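Local coordinates for protein anthranilate synthase component I (Streptococcus pneumoniae serotype 4, PDB 5KCK) that belongs to the anthranilate synthase family and is built from helices and large antiparallel beta sheets, at residues F193-I204 and I427-Y437. Residues are numbered along the deposited sequence; the frame is centred on the assembly and turned at random.
Sequences FEGMVETARDLI and IVYDSIAQNEY
V197 CG1 lies 3.9 Å from I427 CD1 and 3.8 Å from A433 CA, so one methyl joins helix 190-205 to both the end of strand 418-427 and the start of helix 433-446. This strand-turn-helix unit, whose strand pairs with strand 211-221, runs through a type I beta turn from V428 to S431. The short helical segments cross at 121°, with axes 9.0 Å apart at closest approach. Aliphatic contacts fill most of the interface: A200 CB approaches I427 CG2, and both A200 and I427 also touch L214 of strand 211-221, while the side chains of E194 and A433 meet through their CB atoms. F193 sends CE2 to 3.7 Å from Y437 CA; V197 CG2, from the same helix as F193, sits over one face of that ring, offset toward the rim. At the turn, I204 CG2 meets Y429 CB at 3.9 Å, the two side chains crossing nearly at right angles. Polar groups add no hydrogen bond between the segments. E194 and Q434 bring their OE1 atoms to 3.0 Å, two acceptors as modelled, with carboxylate and amide planes 89° apart. R201 passes its aliphatic chain over the turn carbonyls, CG lying 3.4 Å from Y429 O, while its NH2 forms a salt bridge with D202 OD1 of the same helix. Inside the turn, V428 N donates to S431 OG nearly straight, and S431 OG in turn donates to the anti lone pair of E436 OE1 at 2.8 Å.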
loop_
_atom_site.group_PDB
_atom_site.type_symbol
_atom_site.label_atom_id
_atom_site.label_comp_id
_atom_site.label_asym_id
_atom_site.label_seq_id
_atom_site.Cartn_x
_atom_site.Cartn_y
_atom_site.Cartn_z
ATOM N N PHE A 193 -31.087 29.400 4.544
ATOM C CA PHE A 193 -29.672 29.417 4.184
ATOM C C PHE A 193 -29.425 30.350 3.008
ATOM O O PHE A 193 -28.437 31.093 2.991
ATOM C CB PHE A 193 -29.173 28.009 3.852
ATOM C CG PHE A 193 -27.699 27.949 3.544
ATOM C CD1 PHE A 193 -26.758 28.066 4.560
ATOM C CD2 PHE A 193 -27.252 27.793 2.239
ATOM C CE1 PHE A 193 -25.394 28.021 4.283
ATOM C CE2 PHE A 193 -25.897 27.750 1.953
ATOM C CZ PHE A 193 -24.965 27.860 2.980
ATOM N N GLU A 194 -30.317 30.333 2.016
ATOM C CA GLU A 194 -30.142 31.217 0.872
ATOM C C GLU A 194 -30.270 32.678 1.279
ATOM O O GLU A 194 -29.602 33.540 0.701
ATOM C CB GLU A 194 -31.142 30.849 -0.220
ATOM C CG GLU A 194 -30.964 29.420 -0.725
ATOM C CD GLU A 194 -31.978 29.031 -1.780
ATOM O OE1 GLU A 194 -31.671 29.174 -2.980
ATOM O OE2 GLU A 194 -33.083 28.584 -1.408
ATOM N N GLY A 195 -31.095 32.970 2.286
ATOM C CA GLY A 195 -31.138 34.321 2.823
ATOM C C GLY A 195 -29.862 34.713 3.550
ATOM O O GLY A 195 -29.439 35.870 3.492
HETATM N N MSE A 196 -29.240 33.767 4.252
HETATM C CA MSE A 196 -27.955 34.029 4.907
HETATM C C MSE A 196 -26.870 34.324 3.882
HETATM O O MSE A 196 -26.103 35.268 4.045
HETATM C CB MSE A 196 -27.508 32.849 5.768
HETATM C CG MSE A 196 -28.434 32.478 6.901
HETATM SE SE MSE A 196 -27.848 30.793 7.705
HETATM C CE MSE A 196 -29.353 30.489 8.906
ATOM N N VAL A 197 -26.800 33.490 2.839
ATOM C CA VAL A 197 -25.879 33.739 1.733
ATOM C C VAL A 197 -26.094 35.140 1.177
ATOM O O VAL A 197 -25.140 35.894 0.948
ATOM C CB VAL A 197 -26.048 32.672 0.637
ATOM C CG1 VAL A 197 -25.190 33.020 -0.579
ATOM C CG2 VAL A 197 -25.704 31.296 1.179
ATOM N N GLU A 198 -27.362 35.514 0.971
ATOM C CA GLU A 198 -27.680 36.834 0.434
ATOM C C GLU A 198 -27.181 37.940 1.357
ATOM O O GLU A 198 -26.591 38.926 0.903
ATOM C CB GLU A 198 -29.192 36.952 0.212
ATOM C CG GLU A 198 -29.684 38.376 -0.028
ATOM C CD GLU A 198 -30.488 38.942 1.141
ATOM O OE1 GLU A 198 -30.957 38.150 1.991
ATOM O OE2 GLU A 198 -30.652 40.182 1.208
ATOM N N THR A 199 -27.423 37.791 2.662
ATOM C CA THR A 199 -26.980 38.788 3.631
ATOM C C THR A 199 -25.464 38.940 3.603
ATOM O O THR A 199 -24.938 40.059 3.558
ATOM C CB THR A 199 -27.462 38.390 5.027
ATOM O OG1 THR A 199 -28.887 38.245 5.014
ATOM C CG2 THR A 199 -27.078 39.432 6.054
ATOM N N ALA A 200 -24.745 37.814 3.616
ATOM C CA ALA A 200 -23.289 37.856 3.547
ATOM C C ALA A 200 -22.819 38.432 2.218
ATOM O O ALA A 200 -21.878 39.237 2.182
ATOM C CB ALA A 200 -22.707 36.457 3.763
ATOM N N ARG A 201 -23.463 38.039 1.115
ATOM C CA ARG A 201 -23.095 38.587 -0.187
ATOM C C ARG A 201 -23.207 40.108 -0.186
ATOM O O ARG A 201 -22.297 40.806 -0.640
ATOM C CB ARG A 201 -23.969 37.988 -1.290
ATOM C CG ARG A 201 -23.435 38.253 -2.692
ATOM C CD ARG A 201 -24.470 38.000 -3.772
ATOM N NE ARG A 201 -25.568 38.954 -3.691
ATOM C CZ ARG A 201 -26.835 38.624 -3.460
ATOM N NH1 ARG A 201 -27.177 37.352 -3.303
ATOM N NH2 ARG A 201 -27.761 39.570 -3.395
ATOM N N ASP A 202 -24.310 40.637 0.353
ATOM C CA ASP A 202 -24.510 42.081 0.364
ATOM C C ASP A 202 -23.456 42.784 1.206
ATOM O O ASP A 202 -22.991 43.870 0.840
ATOM C CB ASP A 202 -25.909 42.419 0.874
ATOM C CG ASP A 202 -26.988 42.094 -0.134
ATOM O OD1 ASP A 202 -26.641 41.829 -1.307
ATOM O OD2 ASP A 202 -28.181 42.115 0.243
ATOM N N LEU A 203 -23.081 42.194 2.347
ATOM C CA LEU A 203 -22.018 42.778 3.162
ATOM C C LEU A 203 -20.722 42.872 2.376
ATOM O O LEU A 203 -20.037 43.900 2.411
ATOM C CB LEU A 203 -21.805 41.954 4.428
ATOM C CG LEU A 203 -22.898 42.014 5.489
ATOM C CD1 LEU A 203 -22.718 40.876 6.480
ATOM C CD2 LEU A 203 -22.852 43.354 6.191
ATOM N N ILE A 204 -20.378 41.807 1.649
ATOM C CA ILE A 204 -19.174 41.797 0.825
ATOM C C ILE A 204 -19.236 42.895 -0.233
ATOM O O ILE A 204 -18.240 43.587 -0.486
ATOM C CB ILE A 204 -18.980 40.396 0.210
ATOM C CG1 ILE A 204 -18.672 39.377 1.316
ATOM C CG2 ILE A 204 -17.878 40.388 -0.836
ATOM C CD1 ILE A 204 -18.708 37.933 0.861
ATOM N N ILE A 427 -18.579 32.249 0.502
ATOM C CA ILE A 427 -19.416 33.249 -0.148
ATOM C C ILE A 427 -18.538 34.404 -0.602
ATOM O O ILE A 427 -17.708 34.913 0.165
ATOM C CB ILE A 427 -20.522 33.735 0.798
ATOM C CG1 ILE A 427 -21.246 32.544 1.434
ATOM C CG2 ILE A 427 -21.483 34.670 0.055
ATOM C CD1 ILE A 427 -21.721 31.494 0.434
ATOM N N VAL A 428 -18.707 34.809 -1.860
ATOM C CA VAL A 428 -17.987 35.945 -2.419
ATOM C C VAL A 428 -18.994 36.890 -3.061
ATOM O O VAL A 428 -20.209 36.696 -2.946
ATOM C CB VAL A 428 -16.916 35.497 -3.430
ATOM C CG1 VAL A 428 -15.720 34.936 -2.703
ATOM C CG2 VAL A 428 -17.492 34.470 -4.398
ATOM N N TYR A 429 -18.493 37.916 -3.752
ATOM C CA TYR A 429 -19.369 38.997 -4.188
ATOM C C TYR A 429 -20.346 38.550 -5.272
ATOM O O TYR A 429 -21.453 39.092 -5.359
ATOM C CB TYR A 429 -18.529 40.183 -4.665
ATOM C CG TYR A 429 -17.892 40.012 -6.025
ATOM C CD1 TYR A 429 -16.641 39.426 -6.160
ATOM C CD2 TYR A 429 -18.536 40.459 -7.175
ATOM C CE1 TYR A 429 -16.052 39.280 -7.403
ATOM C CE2 TYR A 429 -17.958 40.315 -8.421
ATOM C CZ TYR A 429 -16.715 39.728 -8.530
ATOM O OH TYR A 429 -16.141 39.590 -9.774
ATOM N N ASP A 430 -19.972 37.570 -6.097
ATOM C CA ASP A 430 -20.837 37.075 -7.164
ATOM C C ASP A 430 -21.380 35.675 -6.872
ATOM O O ASP A 430 -21.608 34.891 -7.795
ATOM C CB ASP A 430 -20.100 37.098 -8.505
ATOM C CG ASP A 430 -18.831 36.259 -8.500
ATOM O OD1 ASP A 430 -18.273 36.009 -7.407
ATOM O OD2 ASP A 430 -18.383 35.861 -9.601
ATOM N N SER A 431 -21.605 35.351 -5.599
ATOM C CA SER A 431 -22.154 34.047 -5.250
ATOM C C SER A 431 -23.625 33.957 -5.645
ATOM O O SER A 431 -24.382 34.922 -5.513
ATOM C CB SER A 431 -22.002 33.774 -3.747
ATOM O OG SER A 431 -20.701 33.310 -3.417
ATOM N N ILE A 432 -24.024 32.787 -6.134
ATOM C CA ILE A 432 -25.424 32.471 -6.401
ATOM C C ILE A 432 -25.921 31.598 -5.258
ATOM O O ILE A 432 -25.380 30.512 -5.017
ATOM C CB ILE A 432 -25.594 31.762 -7.749
ATOM C CG1 ILE A 432 -24.999 32.610 -8.871
ATOM C CG2 ILE A 432 -27.064 31.452 -8.007
ATOM C CD1 ILE A 432 -24.703 31.824 -10.122
ATOM N N ALA A 433 -26.959 32.067 -4.563
ATOM C CA ALA A 433 -27.363 31.439 -3.308
ATOM C C ALA A 433 -27.772 29.985 -3.513
ATOM O O ALA A 433 -27.459 29.123 -2.682
ATOM C CB ALA A 433 -28.502 32.235 -2.673
ATOM N N GLN A 434 -28.470 29.697 -4.613
ATOM C CA GLN A 434 -28.914 28.333 -4.889
ATOM C C GLN A 434 -27.730 27.407 -5.137
ATOM O O GLN A 434 -27.721 26.264 -4.665
ATOM C CB GLN A 434 -29.866 28.328 -6.089
ATOM C CG GLN A 434 -30.308 26.944 -6.532
ATOM C CD GLN A 434 -31.138 26.229 -5.481
ATOM O OE1 GLN A 434 -32.011 26.826 -4.849
ATOM N NE2 GLN A 434 -30.868 24.943 -5.288
ATOM N N ASN A 435 -26.726 27.880 -5.881
ATOM C CA ASN A 435 -25.530 27.076 -6.108
ATOM C C ASN A 435 -24.810 26.769 -4.800
ATOM O O ASN A 435 -24.311 25.657 -4.605
ATOM C CB ASN A 435 -24.586 27.790 -7.074
ATOM C CG ASN A 435 -25.176 27.947 -8.455
ATOM O OD1 ASN A 435 -26.358 27.677 -8.672
ATOM N ND2 ASN A 435 -24.357 28.395 -9.403
ATOM N N GLU A 436 -24.748 27.740 -3.890
ATOM C CA GLU A 436 -24.028 27.527 -2.642
ATOM C C GLU A 436 -24.807 26.649 -1.668
ATOM O O GLU A 436 -24.199 25.928 -0.868
ATOM C CB GLU A 436 -23.686 28.873 -2.004
ATOM C CG GLU A 436 -23.054 29.877 -2.963
ATOM C CD GLU A 436 -21.609 29.560 -3.349
ATOM O OE1 GLU A 436 -20.851 30.525 -3.614
ATOM O OE2 GLU A 436 -21.223 28.369 -3.398
ATOM N N TYR A 437 -26.141 26.698 -1.705
ATOM C CA TYR A 437 -26.921 25.720 -0.958
ATOM C C TYR A 437 -26.629 24.310 -1.453
ATOM O O TYR A 437 -26.428 23.389 -0.650
ATOM C CB TYR A 437 -28.415 26.027 -1.075
ATOM C CG TYR A 437 -29.295 24.861 -0.688
ATOM C CD1 TYR A 437 -29.538 24.564 0.645
ATOM C CD2 TYR A 437 -29.881 24.053 -1.658
ATOM C CE1 TYR A 437 -30.342 23.495 1.006
ATOM C CE2 TYR A 437 -30.682 22.990 -1.312
ATOM C CZ TYR A 437 -30.911 22.712 0.021
ATOM O OH TYR A 437 -31.712 21.647 0.364
#